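PDB 3FKD: L-threonine-O-3-phosphate decarboxylase from Porphyromonas gingivalis, which probably binds pyridoxal 5'-phosphate and probably decarboxylates L-threonine O-3-phosphate. Local coordinates for residues I17-T22 with N301-D306; Y169-T174 with S196-I201; T278-R283 with V318-Q323; K294-E299 with I332-T337. All blocks are in the same frame, centred on the assembly; numbering follows the deposited sequence.

Contact 1 (I17-T22 with N301-D306)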
loop_
_atom_site.group_PDB
_atom_site.type_symbol
_atom_site.label_atom_id
_atom_site.label_comp_id
_atom_site.label_asym_id
_atom_site.label_seq_id
_atom_site.Cartn_x
_atom_site.Cartn_y
_atom_site.Cartn_z
ATOM N N ILE A 17 0.923 28.660 2.287
ATOM C CA ILE A 17 1.216 28.504 0.863
ATOM C C ILE A 17 -0.026 28.047 0.072
ATOM O O ILE A 17 -0.720 27.109 0.474
ATOM C CB ILE A 17 2.339 27.487 0.625
ATOM C CG1 ILE A 17 3.697 28.079 1.032
ATOM C CG2 ILE A 17 2.358 27.051 -0.850
ATOM C CD1 ILE A 17 4.892 27.078 0.879
ATOM N N VAL A 18 -0.295 28.714 -1.051
ATOM C CA VAL A 18 -1.423 28.370 -1.922
ATOM C C VAL A 18 -0.991 27.401 -3.027
ATOM O O VAL A 18 -0.033 27.690 -3.777
ATOM C CB VAL A 18 -2.020 29.637 -2.551
ATOM C CG1 VAL A 18 -3.247 29.302 -3.443
ATOM C CG2 VAL A 18 -2.373 30.640 -1.446
ATOM N N ASN A 19 -1.679 26.263 -3.125
ATOM C CA ASN A 19 -1.201 25.183 -3.973
ATOM C C ASN A 19 -1.921 25.075 -5.306
ATOM O O ASN A 19 -3.118 24.828 -5.341
ATOM C CB ASN A 19 -1.275 23.856 -3.243
ATOM C CG ASN A 19 -0.348 22.827 -3.842
ATOM O OD1 ASN A 19 0.189 23.011 -4.928
ATOM N ND2 ASN A 19 -0.149 21.744 -3.133
ATOM N N PHE A 20 -1.167 25.270 -6.394
ATOM C CA PHE A 20 -1.684 25.259 -7.767
ATOM C C PHE A 20 -1.140 23.995 -8.476
ATOM O O PHE A 20 -1.463 23.715 -9.624
ATOM C CB PHE A 20 -1.277 26.554 -8.555
ATOM C CG PHE A 20 -1.918 27.836 -8.051
ATOM C CD1 PHE A 20 -3.083 28.325 -8.628
ATOM C CD2 PHE A 20 -1.352 28.548 -7.017
ATOM C CE1 PHE A 20 -3.700 29.481 -8.148
ATOM C CE2 PHE A 20 -1.955 29.698 -6.553
ATOM C CZ PHE A 20 -3.136 30.160 -7.108
ATOM N N SER A 21 -0.330 23.214 -7.774
ATOM C CA SER A 21 0.402 22.097 -8.384
ATOM C C SER A 21 -0.248 20.694 -8.298
ATOM O O SER A 21 0.302 19.741 -8.836
ATOM C CB SER A 21 1.770 22.020 -7.749
ATOM O OG SER A 21 1.688 21.297 -6.540
ATOM N N THR A 22 -1.383 20.559 -7.611
ATOM C CA THR A 22 -2.012 19.267 -7.463
ATOM C C THR A 22 -3.313 19.144 -8.254
ATOM O O THR A 22 -4.024 20.106 -8.431
ATOM C CB THR A 22 -2.181 18.819 -5.934
ATOM O OG1 THR A 22 -3.397 19.329 -5.369
ATOM C CG2 THR A 22 -0.976 19.254 -5.075
ATOM N N ASN A 301 4.882 32.772 -2.571
ATOM C CA ASN A 301 4.284 31.738 -1.717
ATOM C C ASN A 301 3.256 30.858 -2.402
ATOM O O ASN A 301 2.331 30.364 -1.762
ATOM C CB ASN A 301 3.583 32.395 -0.546
ATOM C CG ASN A 301 4.537 33.156 0.339
ATOM O OD1 ASN A 301 5.456 32.554 0.946
ATOM N ND2 ASN A 301 4.338 34.498 0.431
HETATM N N MSE A 302 3.417 30.678 -3.706
HETATM C CA MSE A 302 2.499 29.887 -4.494
HETATM C C MSE A 302 3.208 28.712 -5.123
HETATM O O MSE A 302 4.241 28.877 -5.775
HETATM C CB MSE A 302 1.880 30.742 -5.585
HETATM C CG MSE A 302 0.760 31.608 -5.085
HETATM SE SE MSE A 302 0.218 32.977 -6.371
HETATM C CE MSE A 302 0.851 34.584 -5.425
ATOM N N LEU A 303 2.635 27.529 -4.966
ATOM C CA LEU A 303 3.215 26.365 -5.604
ATOM C C LEU A 303 2.567 26.014 -6.941
ATOM O O LEU A 303 1.364 26.020 -7.075
ATOM C CB LEU A 303 3.275 25.140 -4.656
ATOM C CG LEU A 303 4.171 23.999 -5.181
ATOM C CD1 LEU A 303 5.629 24.425 -5.214
ATOM C CD2 LEU A 303 4.053 22.722 -4.357
ATOM N N ILE A 304 3.400 25.693 -7.926
ATOM C CA ILE A 304 2.935 25.275 -9.245
ATOM C C ILE A 304 3.624 23.964 -9.602
ATOM O O ILE A 304 4.670 23.666 -9.050
ATOM C CB ILE A 304 3.253 26.339 -10.327
ATOM C CG1 ILE A 304 4.748 26.387 -10.619
ATOM C CG2 ILE A 304 2.848 27.671 -9.847
ATOM C CD1 ILE A 304 5.099 27.287 -11.707
ATOM N N ARG A 305 3.041 23.195 -10.520
ATOM C CA ARG A 305 3.676 22.001 -11.065
ATOM C C ARG A 305 4.536 22.244 -12.331
ATOM O O ARG A 305 4.026 22.439 -13.429
ATOM C CB ARG A 305 2.607 20.934 -11.331
ATOM C CG ARG A 305 3.081 19.683 -12.038
ATOM C CD ARG A 305 3.914 18.757 -11.156
ATOM N NE ARG A 305 3.650 17.332 -11.450
ATOM C CZ ARG A 305 4.381 16.614 -12.299
ATOM N NH1 ARG A 305 5.418 17.170 -12.919
ATOM N NH2 ARG A 305 4.083 15.349 -12.532
ATOM N N ASP A 306 5.850 22.205 -12.163
ATOM C CA ASP A 306 6.731 22.061 -13.316
ATOM C C ASP A 306 6.339 20.801 -14.104
ATOM O O ASP A 306 6.502 19.655 -13.630
ATOM C CB ASP A 306 8.186 21.978 -12.863
ATOM C CG ASP A 306 9.176 21.953 -14.023
ATOM O OD1 ASP A 306 8.851 21.451 -15.132
ATOM O OD2 ASP A 306 10.302 22.453 -13.813
#
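F20 and M302 form the dense side of this contact: their side chains run alongside each other, and CE2 of the F20 ring comes within 3.6 Å of M302 CG. The selenium of M302, a selenomethionine, sits obliquely to the ring with SE 5.0 Å from its centroid, a Met-aromatic contact. At the ring's edge, near its plane, lies L303 O, which also accepts F20 N at 2.7 Å. F331 of helix 325-339 meets both the F20 ring and M302. Two more backbone bonds continue the pairing, L303 N to V18 O at 2.9 Å and V18 N to N301 O. From N19 to S21 the chain makes an Asx turn: with CG anti to the backbone N (chi1 -159°), N19 OD1 accepts S21 N at 2.9 Å and also the S21 hydroxyl, OG, which approaches in the carbonyl plane on a lone pair at 2.8 Å. With S21 held there, its CB lies 3.3 Å from R305 N and OG meets L303 CD2. The other end is looser: I17 and N301 are exposed, although I17 CG2 rests on N301 O at 3.4 Å. This short parallel edge strand completes the otherwise antiparallel sheet of the smaller domain, consistent with the class I and II aminotransferase fold.

Contact 2 (Y169-T174 with S196-I201)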
loop_
_atom_site.group_PDB
_atom_site.type_symbol
_atom_site.label_atom_id
_atom_site.label_comp_id
_atom_site.label_asym_id
_atom_site.label_seq_id
_atom_site.Cartn_x
_atom_site.Cartn_y
_atom_site.Cartn_z
ATOM N N TYR A 169 -10.601 11.254 -12.423
ATOM C CA TYR A 169 -11.125 12.608 -12.615
ATOM C C TYR A 169 -12.501 12.586 -13.243
ATOM O O TYR A 169 -12.976 13.612 -13.740
ATOM C CB TYR A 169 -10.189 13.424 -13.510
ATOM C CG TYR A 169 -8.763 13.456 -13.046
ATOM C CD1 TYR A 169 -8.362 14.276 -11.985
ATOM C CD2 TYR A 169 -7.805 12.666 -13.669
ATOM C CE1 TYR A 169 -7.041 14.297 -11.559
ATOM C CE2 TYR A 169 -6.486 12.675 -13.248
ATOM C CZ TYR A 169 -6.105 13.486 -12.198
ATOM O OH TYR A 169 -4.789 13.467 -11.803
ATOM N N VAL A 170 -13.146 11.428 -13.208
ATOM C CA VAL A 170 -14.433 11.272 -13.836
ATOM C C VAL A 170 -15.430 12.270 -13.254
ATOM O O VAL A 170 -16.377 12.640 -13.915
ATOM C CB VAL A 170 -14.967 9.850 -13.696
ATOM C CG1 VAL A 170 -15.889 9.738 -12.493
ATOM C CG2 VAL A 170 -15.691 9.451 -14.957
ATOM N N SER A 171 -15.208 12.738 -12.033
ATOM C CA SER A 171 -16.096 13.743 -11.472
ATOM C C SER A 171 -15.654 15.238 -11.670
ATOM O O SER A 171 -16.361 16.177 -11.269
ATOM C CB SER A 171 -16.429 13.388 -9.995
ATOM O OG SER A 171 -15.532 14.055 -9.131
ATOM N N PHE A 172 -14.500 15.446 -12.299
ATOM C CA PHE A 172 -13.988 16.785 -12.624
ATOM C C PHE A 172 -14.560 17.276 -13.967
ATOM O O PHE A 172 -13.967 18.084 -14.624
ATOM C CB PHE A 172 -12.446 16.779 -12.743
ATOM C CG PHE A 172 -11.711 16.572 -11.438
ATOM C CD1 PHE A 172 -10.486 17.177 -11.230
ATOM C CD2 PHE A 172 -12.237 15.763 -10.432
ATOM C CE1 PHE A 172 -9.793 16.992 -10.054
ATOM C CE2 PHE A 172 -11.557 15.569 -9.243
ATOM C CZ PHE A 172 -10.338 16.180 -9.043
ATOM N N THR A 173 -15.699 16.727 -14.364
ATOM C CA THR A 173 -16.371 17.089 -15.594
ATOM C C THR A 173 -17.895 16.944 -15.463
ATOM O O THR A 173 -18.411 16.052 -14.751
ATOM C CB THR A 173 -15.933 16.243 -16.797
ATOM O OG1 THR A 173 -16.588 16.739 -17.967
ATOM C CG2 THR A 173 -16.358 14.779 -16.617
ATOM N N THR A 174 -18.574 17.834 -16.192
ATOM C CA THR A 174 -20.025 17.968 -16.326
ATOM C C THR A 174 -20.585 17.007 -17.364
ATOM O O THR A 174 -21.770 16.706 -17.373
ATOM C CB THR A 174 -20.311 19.388 -16.873
ATOM O OG1 THR A 174 -20.134 20.357 -15.832
ATOM C CG2 THR A 174 -21.713 19.502 -17.477
ATOM N N SER A 196 -8.366 9.483 -3.896
ATOM C CA SER A 196 -7.428 10.573 -3.625
ATOM C C SER A 196 -7.878 11.940 -4.146
ATOM O O SER A 196 -7.720 12.935 -3.452
ATOM C CB SER A 196 -6.033 10.310 -4.202
ATOM O OG SER A 196 -5.693 8.962 -4.245
ATOM N N HIS A 197 -8.387 11.974 -5.384
ATOM C CA HIS A 197 -8.550 13.229 -6.136
ATOM C C HIS A 197 -9.850 13.955 -5.842
ATOM O O HIS A 197 -9.812 15.109 -5.453
ATOM C CB HIS A 197 -8.435 12.987 -7.634
ATOM C CG HIS A 197 -7.173 12.292 -8.029
ATOM N ND1 HIS A 197 -5.970 12.955 -8.194
ATOM C CD2 HIS A 197 -6.929 10.995 -8.300
ATOM C CE1 HIS A 197 -5.044 12.091 -8.537
ATOM N NE2 HIS A 197 -5.600 10.893 -8.612
ATOM N N ALA A 198 -10.976 13.246 -6.025
ATOM C CA ALA A 198 -12.324 13.811 -5.879
ATOM C C ALA A 198 -12.628 14.170 -4.445
ATOM O O ALA A 198 -13.460 15.026 -4.198
ATOM C CB ALA A 198 -13.411 12.870 -6.440
ATOM N N TYR A 199 -11.923 13.544 -3.508
ATOM C CA TYR A 199 -12.254 13.691 -2.084
ATOM C C TYR A 199 -11.142 14.181 -1.182
ATOM O O TYR A 199 -11.340 14.235 0.034
ATOM C CB TYR A 199 -12.834 12.413 -1.500
ATOM C CG TYR A 199 -13.819 11.724 -2.395
ATOM C CD1 TYR A 199 -15.084 12.284 -2.657
ATOM C CD2 TYR A 199 -13.508 10.482 -2.966
ATOM C CE1 TYR A 199 -15.998 11.630 -3.489
ATOM C CE2 TYR A 199 -14.403 9.821 -3.778
ATOM C CZ TYR A 199 -15.645 10.398 -4.042
ATOM O OH TYR A 199 -16.506 9.711 -4.852
ATOM N N GLY A 200 -9.999 14.548 -1.761
ATOM C CA GLY A 200 -8.954 15.213 -1.010
ATOM C C GLY A 200 -8.251 14.316 -0.023
ATOM O O GLY A 200 -7.684 14.782 0.955
ATOM N N ILE A 201 -8.288 13.012 -0.271
ATOM C CA ILE A 201 -7.616 12.088 0.622
ATOM C C ILE A 201 -6.523 11.209 -0.032
ATOM O O ILE A 201 -6.505 9.982 0.112
ATOM C CB ILE A 201 -8.605 11.341 1.501
ATOM C CG1 ILE A 201 -9.698 10.717 0.642
ATOM C CG2 ILE A 201 -9.230 12.338 2.484
ATOM C CD1 ILE A 201 -10.204 9.417 1.163
#
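In the loop after strand 162-166 and the short helix following strand 189-194, elements that line the pyridoxal phosphate site in fold-type I relatives, H197 meets Y169. The H197 ring, its CG beside the backbone N (chi1 -54°), presents one face to the phenol, with Y169 CE1 3.8 Å from H197 ND1 and Y169 OH 3.6 Å from H197 CE1. The two rings meet obliquely, planes at 46° and centroids 4.8 Å apart. The Y169 hydroxyl is hydrogen-bonded to T23, which fixes where the phenol ends. In the sequence motif of this family the position of H197 usually holds the lysine that forms the Schiff base with the cofactor; here the deposited residue is histidine, so that lysine is not at this position. Y169 and F172 bracket a type I turn closed by F172 N to Y169 O at 2.8 Å, and within the turn Y169 CD1 lies over one face of the F172 ring. The rim of that same F172 ring faces the start of the helix: CZ is 3.8 Å from H197 O, and CE2 is 3.9 Å from A198 CA, both near the ring plane. S171 OG touches A198 CB at 3.6 Å. Y47 of the second subunit packs on H197 and S196.

Contact 3 (T278-R283 with V318-Q323)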
loop_
_atom_site.group_PDB
_atom_site.type_symbol
_atom_site.label_atom_id
_atom_site.label_comp_id
_atom_site.label_asym_id
_atom_site.label_seq_id
_atom_site.Cartn_x
_atom_site.Cartn_y
_atom_site.Cartn_z
ATOM N N THR A 278 -10.729 21.195 -14.707
ATOM C CA THR A 278 -10.345 22.298 -13.821
ATOM C C THR A 278 -8.834 22.489 -13.580
ATOM O O THR A 278 -8.418 23.380 -12.834
ATOM C CB THR A 278 -11.040 22.172 -12.492
ATOM O OG1 THR A 278 -10.700 20.906 -11.960
ATOM C CG2 THR A 278 -12.530 22.181 -12.675
ATOM N N PHE A 279 -8.021 21.662 -14.206
ATOM C CA PHE A 279 -6.601 21.972 -14.305
ATOM C C PHE A 279 -6.214 22.008 -15.794
ATOM O O PHE A 279 -6.963 21.524 -16.638
ATOM C CB PHE A 279 -5.768 20.928 -13.554
ATOM C CG PHE A 279 -6.068 19.523 -13.968
ATOM C CD1 PHE A 279 -5.449 18.973 -15.064
ATOM C CD2 PHE A 279 -6.996 18.762 -13.259
ATOM C CE1 PHE A 279 -5.750 17.693 -15.457
ATOM C CE2 PHE A 279 -7.298 17.476 -13.638
ATOM C CZ PHE A 279 -6.681 16.925 -14.717
ATOM N N PHE A 280 -5.037 22.547 -16.104
ATOM C CA PHE A 280 -4.649 22.826 -17.500
ATOM C C PHE A 280 -3.139 23.071 -17.625
ATOM O O PHE A 280 -2.471 23.416 -16.662
ATOM C CB PHE A 280 -5.441 24.069 -18.051
ATOM C CG PHE A 280 -5.345 25.269 -17.157
ATOM C CD1 PHE A 280 -4.239 26.106 -17.215
ATOM C CD2 PHE A 280 -6.313 25.512 -16.197
ATOM C CE1 PHE A 280 -4.120 27.181 -16.375
ATOM C CE2 PHE A 280 -6.190 26.571 -15.336
ATOM C CZ PHE A 280 -5.090 27.430 -15.443
ATOM N N LEU A 281 -2.609 22.910 -18.825
ATOM C CA LEU A 281 -1.231 23.291 -19.133
ATOM C C LEU A 281 -1.124 24.811 -19.540
ATOM O O LEU A 281 -1.939 25.343 -20.306
ATOM C CB LEU A 281 -0.723 22.368 -20.254
ATOM C CG LEU A 281 0.161 21.127 -20.070
ATOM C CD1 LEU A 281 0.349 20.592 -18.673
ATOM C CD2 LEU A 281 -0.315 20.021 -20.985
ATOM N N LEU A 282 -0.144 25.522 -19.000
ATOM C CA LEU A 282 0.263 26.745 -19.659
ATOM C C LEU A 282 1.732 26.725 -20.149
ATOM O O LEU A 282 2.627 26.132 -19.521
ATOM C CB LEU A 282 -0.095 27.995 -18.846
ATOM C CG LEU A 282 0.793 28.690 -17.817
ATOM C CD1 LEU A 282 2.263 28.890 -18.279
ATOM C CD2 LEU A 282 0.133 30.039 -17.507
ATOM N N ARG A 283 1.949 27.367 -21.297
ATOM C CA ARG A 283 3.278 27.459 -21.915
ATOM C C ARG A 283 3.873 28.844 -21.753
ATOM O O ARG A 283 3.226 29.849 -22.072
ATOM C CB ARG A 283 3.181 27.150 -23.405
ATOM C CG ARG A 283 4.424 26.529 -24.000
ATOM C CD ARG A 283 4.318 26.512 -25.506
ATOM N NE ARG A 283 4.950 25.313 -26.048
ATOM C CZ ARG A 283 6.089 25.309 -26.724
ATOM N NH1 ARG A 283 6.602 24.170 -27.167
ATOM N NH2 ARG A 283 6.715 26.458 -26.950
ATOM N N VAL A 318 4.068 24.354 -17.533
ATOM C CA VAL A 318 3.609 24.102 -16.169
ATOM C C VAL A 318 2.163 23.613 -16.167
ATOM O O VAL A 318 1.378 23.963 -17.043
ATOM C CB VAL A 318 3.731 25.352 -15.254
ATOM C CG1 VAL A 318 5.136 25.887 -15.277
ATOM C CG2 VAL A 318 2.755 26.423 -15.668
ATOM N N ARG A 319 1.817 22.785 -15.191
ATOM C CA ARG A 319 0.425 22.416 -14.971
ATOM C C ARG A 319 -0.125 23.298 -13.847
ATOM O O ARG A 319 0.517 23.433 -12.807
ATOM C CB ARG A 319 0.286 20.915 -14.597
ATOM C CG ARG A 319 -1.169 20.389 -14.689
ATOM C CD ARG A 319 -1.335 19.002 -14.206
ATOM N NE ARG A 319 -0.888 18.935 -12.835
ATOM C CZ ARG A 319 -0.409 17.849 -12.241
ATOM N NH1 ARG A 319 -0.329 16.685 -12.896
ATOM N NH2 ARG A 319 -0.032 17.938 -10.983
ATOM N N ILE A 320 -1.300 23.889 -14.069
ATOM C CA ILE A 320 -1.967 24.725 -13.073
ATOM C C ILE A 320 -3.418 24.283 -12.773
ATOM O O ILE A 320 -4.222 24.152 -13.703
ATOM C CB ILE A 320 -2.066 26.175 -13.543
ATOM C CG1 ILE A 320 -0.735 26.686 -14.112
ATOM C CG2 ILE A 320 -2.618 27.076 -12.426
ATOM C CD1 ILE A 320 0.097 27.435 -13.137
ATOM N N THR A 321 -3.747 24.063 -11.488
ATOM C CA THR A 321 -5.127 23.840 -11.069
ATOM C C THR A 321 -5.791 25.090 -10.500
ATOM O O THR A 321 -5.312 25.672 -9.530
ATOM C CB THR A 321 -5.242 22.746 -9.975
ATOM O OG1 THR A 321 -4.476 21.614 -10.370
ATOM C CG2 THR A 321 -6.720 22.339 -9.740
ATOM N N THR A 322 -6.920 25.465 -11.083
ATOM C CA THR A 322 -7.772 26.538 -10.561
ATOM C C THR A 322 -8.042 26.435 -9.050
ATOM O O THR A 322 -8.632 25.482 -8.582
ATOM C CB THR A 322 -9.098 26.526 -11.309
ATOM O OG1 THR A 322 -8.831 26.611 -12.711
ATOM C CG2 THR A 322 -10.086 27.649 -10.813
ATOM N N GLN A 323 -7.593 27.441 -8.320
ATOM C CA GLN A 323 -7.832 27.583 -6.894
ATOM C C GLN A 323 -9.009 28.554 -6.685
ATOM O O GLN A 323 -9.873 28.650 -7.541
ATOM C CB GLN A 323 -6.546 28.031 -6.205
ATOM C CG GLN A 323 -5.392 26.994 -6.333
ATOM C CD GLN A 323 -5.837 25.539 -5.928
ATOM O OE1 GLN A 323 -6.320 25.318 -4.820
ATOM N NE2 GLN A 323 -5.716 24.592 -6.851
#
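I320 O takes one hydrogen bond, from F280 N at 3.0 Å with the donor tilted 31° out of the carbonyl plane, and is further enclosed by F279 CA, a C-H contact at 3.3 Å, and by the F280 ring, over the centre of whose face it lies. That overlap follows from chi1 of 52° at F280, which sets CG between the backbone N and the carbonyl carbon and folds the ring back across the neighbouring strand. There F280 CE1 packs on I320 CB at 3.6 Å, while T322 OG1 comes to the ring's edge beside CE2 and is bonded to T257. The return bond, I320 N to F280 O, is 2.9 Å long and nearly straight at 176°. At the next hydrogen-bonded pair, L282 and V318 exchange two backbone bonds, and their side chains lie next to each other, L282 CD1 3.6 Å from V318 CG2. L282 and I320 on this face touch L335 and F331 of helix 325-339. On the reverse face F279 CB touches T321 OG1 at 3.5 Å, while R319 extends to S21 O through NH2. Hydrogen-bonded and non-hydrogen-bonded pairs alternate as in a regular antiparallel pair, here within the smaller domain's sheet.

Contact 4 (K294-E299 with I332-T337)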
loop_
_atom_site.group_PDB
_atom_site.type_symbol
_atom_site.label_atom_id
_atom_site.label_comp_id
_atom_site.label_asym_id
_atom_site.label_seq_id
_atom_site.Cartn_x
_atom_site.Cartn_y
_atom_site.Cartn_z
ATOM N N LYS A 294 10.148 28.424 -8.979
ATOM C CA LYS A 294 10.991 28.905 -7.899
ATOM C C LYS A 294 10.612 30.333 -7.440
ATOM O O LYS A 294 10.643 30.657 -6.249
ATOM C CB LYS A 294 12.435 28.858 -8.369
ATOM C CG LYS A 294 13.413 29.380 -7.377
ATOM C CD LYS A 294 14.544 30.141 -8.072
ATOM C CE LYS A 294 15.784 30.191 -7.204
ATOM N NZ LYS A 294 16.491 28.885 -7.276
ATOM N N TYR A 295 10.254 31.170 -8.404
ATOM C CA TYR A 295 9.843 32.557 -8.176
ATOM C C TYR A 295 8.485 32.648 -7.439
ATOM O O TYR A 295 8.389 33.191 -6.341
ATOM C CB TYR A 295 9.740 33.216 -9.545
ATOM C CG TYR A 295 9.216 34.628 -9.560
ATOM C CD1 TYR A 295 10.090 35.708 -9.417
ATOM C CD2 TYR A 295 7.861 34.895 -9.753
ATOM C CE1 TYR A 295 9.641 37.010 -9.443
ATOM C CE2 TYR A 295 7.396 36.200 -9.774
ATOM C CZ TYR A 295 8.300 37.255 -9.621
ATOM O OH TYR A 295 7.875 38.564 -9.635
HETATM N N MSE A 296 7.448 32.110 -8.074
HETATM C CA MSE A 296 6.147 31.937 -7.487
HETATM C C MSE A 296 6.202 31.387 -6.047
HETATM O O MSE A 296 5.462 31.823 -5.187
HETATM C CB MSE A 296 5.321 31.025 -8.390
HETATM C CG MSE A 296 5.173 31.551 -9.799
HETATM SE SE MSE A 296 4.175 33.270 -9.854
HETATM C CE MSE A 296 2.364 32.535 -9.562
ATOM N N LEU A 297 7.109 30.454 -5.795
ATOM C CA LEU A 297 7.259 29.894 -4.461
ATOM C C LEU A 297 7.978 30.858 -3.522
ATOM O O LEU A 297 7.436 31.262 -2.497
ATOM C CB LEU A 297 7.953 28.522 -4.477
ATOM C CG LEU A 297 7.928 27.883 -3.080
ATOM C CD1 LEU A 297 6.510 27.565 -2.657
ATOM C CD2 LEU A 297 8.788 26.681 -2.976
ATOM N N GLU A 298 9.186 31.253 -3.885
ATOM C CA GLU A 298 9.955 32.182 -3.066
ATOM C C GLU A 298 9.392 33.605 -2.971
ATOM O O GLU A 298 9.262 34.147 -1.873
ATOM C CB GLU A 298 11.412 32.177 -3.519
ATOM C CG GLU A 298 11.992 30.805 -3.291
ATOM C CD GLU A 298 13.253 30.520 -4.105
ATOM O OE1 GLU A 298 13.829 31.476 -4.720
ATOM O OE2 GLU A 298 13.659 29.322 -4.122
ATOM N N GLU A 299 9.038 34.201 -4.099
ATOM C CA GLU A 299 8.538 35.573 -4.075
ATOM C C GLU A 299 7.091 35.654 -3.605
ATOM O O GLU A 299 6.720 36.525 -2.831
ATOM C CB GLU A 299 8.657 36.233 -5.452
ATOM C CG GLU A 299 10.067 36.469 -5.864
ATOM C CD GLU A 299 10.933 36.920 -4.696
ATOM O OE1 GLU A 299 10.574 37.947 -4.038
ATOM O OE2 GLU A 299 11.972 36.242 -4.440
ATOM N N ILE A 332 -2.391 35.804 -10.942
ATOM C CA ILE A 332 -2.195 36.571 -12.168
ATOM C C ILE A 332 -1.192 37.747 -12.023
ATOM O O ILE A 332 -0.408 38.010 -12.924
ATOM C CB ILE A 332 -3.521 37.107 -12.687
ATOM C CG1 ILE A 332 -4.442 35.956 -13.040
ATOM C CG2 ILE A 332 -3.288 38.027 -13.907
ATOM C CD1 ILE A 332 -4.262 35.507 -14.445
ATOM N N LYS A 333 -1.225 38.459 -10.902
ATOM C CA LYS A 333 -0.224 39.487 -10.648
ATOM C C LYS A 333 1.123 38.814 -10.444
ATOM O O LYS A 333 2.108 39.169 -11.088
ATOM C CB LYS A 333 -0.613 40.314 -9.437
ATOM C CG LYS A 333 -2.007 40.870 -9.597
ATOM C CD LYS A 333 -2.282 42.113 -8.747
ATOM C CE LYS A 333 -3.559 42.799 -9.232
ATOM N NZ LYS A 333 -4.313 43.508 -8.136
ATOM N N ALA A 334 1.152 37.825 -9.562
ATOM C CA ALA A 334 2.356 37.068 -9.313
ATOM C C ALA A 334 3.027 36.752 -10.642
ATOM O O ALA A 334 4.216 36.967 -10.813
ATOM C CB ALA A 334 2.020 35.798 -8.567
ATOM N N LEU A 335 2.255 36.249 -11.592
ATOM C CA LEU A 335 2.793 35.881 -12.893
ATOM C C LEU A 335 3.249 37.111 -13.754
ATOM O O LEU A 335 4.387 37.164 -14.266
ATOM C CB LEU A 335 1.768 35.007 -13.627
ATOM C CG LEU A 335 2.156 34.429 -14.987
ATOM C CD1 LEU A 335 3.492 33.762 -14.896
ATOM C CD2 LEU A 335 1.075 33.475 -15.458
ATOM N N GLU A 336 2.347 38.072 -13.910
ATOM C CA GLU A 336 2.627 39.317 -14.606
ATOM C C GLU A 336 3.949 39.898 -14.130
ATOM O O GLU A 336 4.791 40.320 -14.925
ATOM C CB GLU A 336 1.500 40.315 -14.354
ATOM C CG GLU A 336 1.460 41.390 -15.377
ATOM C CD GLU A 336 0.057 41.974 -15.556
ATOM O OE1 GLU A 336 -0.867 41.565 -14.785
ATOM O OE2 GLU A 336 -0.106 42.832 -16.473
ATOM N N THR A 337 4.130 39.895 -12.821
ATOM C CA THR A 337 5.354 40.378 -12.225
ATOM C C THR A 337 6.578 39.592 -12.702
ATOM O O THR A 337 7.661 40.148 -12.916
ATOM C CB THR A 337 5.227 40.312 -10.711
ATOM O OG1 THR A 337 4.235 41.260 -10.319
ATOM C CG2 THR A 337 6.528 40.677 -10.045
#
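M296 is folded twice, at chi2 (-64°) and chi3 (-76°), and this hook lays its selenium and methyl end against A334, while Y295, with CG opposite the backbone N (chi1 175°), brings its ring to A334 O. The two helices concerned, 289-298 and 325-339, belong to the alpha/beta smaller domain of the aminotransferase fold, where both pack on its sheet. The axes of 294-298 and 332-337 approach to 10.3 Å, and side chains from the first segment bridge the gap to the backbone and short side chains of the second. M296, a selenomethionine, puts CE 3.4 Å and SE 3.6 Å from A334 CB, so the alanine methyl is met by both atoms. The neighbouring strand fills in from the sheet side, since M302 packs on both M296 and A334. Y295 works with its rim: CE2 lies 3.4 Å from A334 O, near the ring plane. One face of the phenol is covered by E299 CB from the same segment, sitting over its centre, and F338 meets the ring edge-to-face. The approach of the Y295 hydroxyl to the T337 methyl is too close in the model and is doubtful. T337 is tied back to its own helix, with OG1 bonded to K333 O at 3.1 Å from above the carbonyl plane, an oxygen that T337 N also uses at 2.8 Å.

Contacts 1 and 3 share the five-stranded sheet, their centres 10 Å apart, and they join where strands 302-306 and 317-321 run side by side; R319 and T321 also hold the backbone of S21 and T22. Contact 4 lies 11 Å from contact 1 and 15 Å from contact 3, centre to centre, in the helices that cover this sheet. Along the chain contacts 1, 3 and 4 interlock, with segments alternating, so the N-terminal segment is built into a domain made mostly of the C-terminal part. Contact 2, centred 18 Å from contact 1 and 15 Å from contact 3, is nested within the loop closed by contact 1; its Y169 and F172 meet F279, placing the probable cofactor region beside the smaller domain.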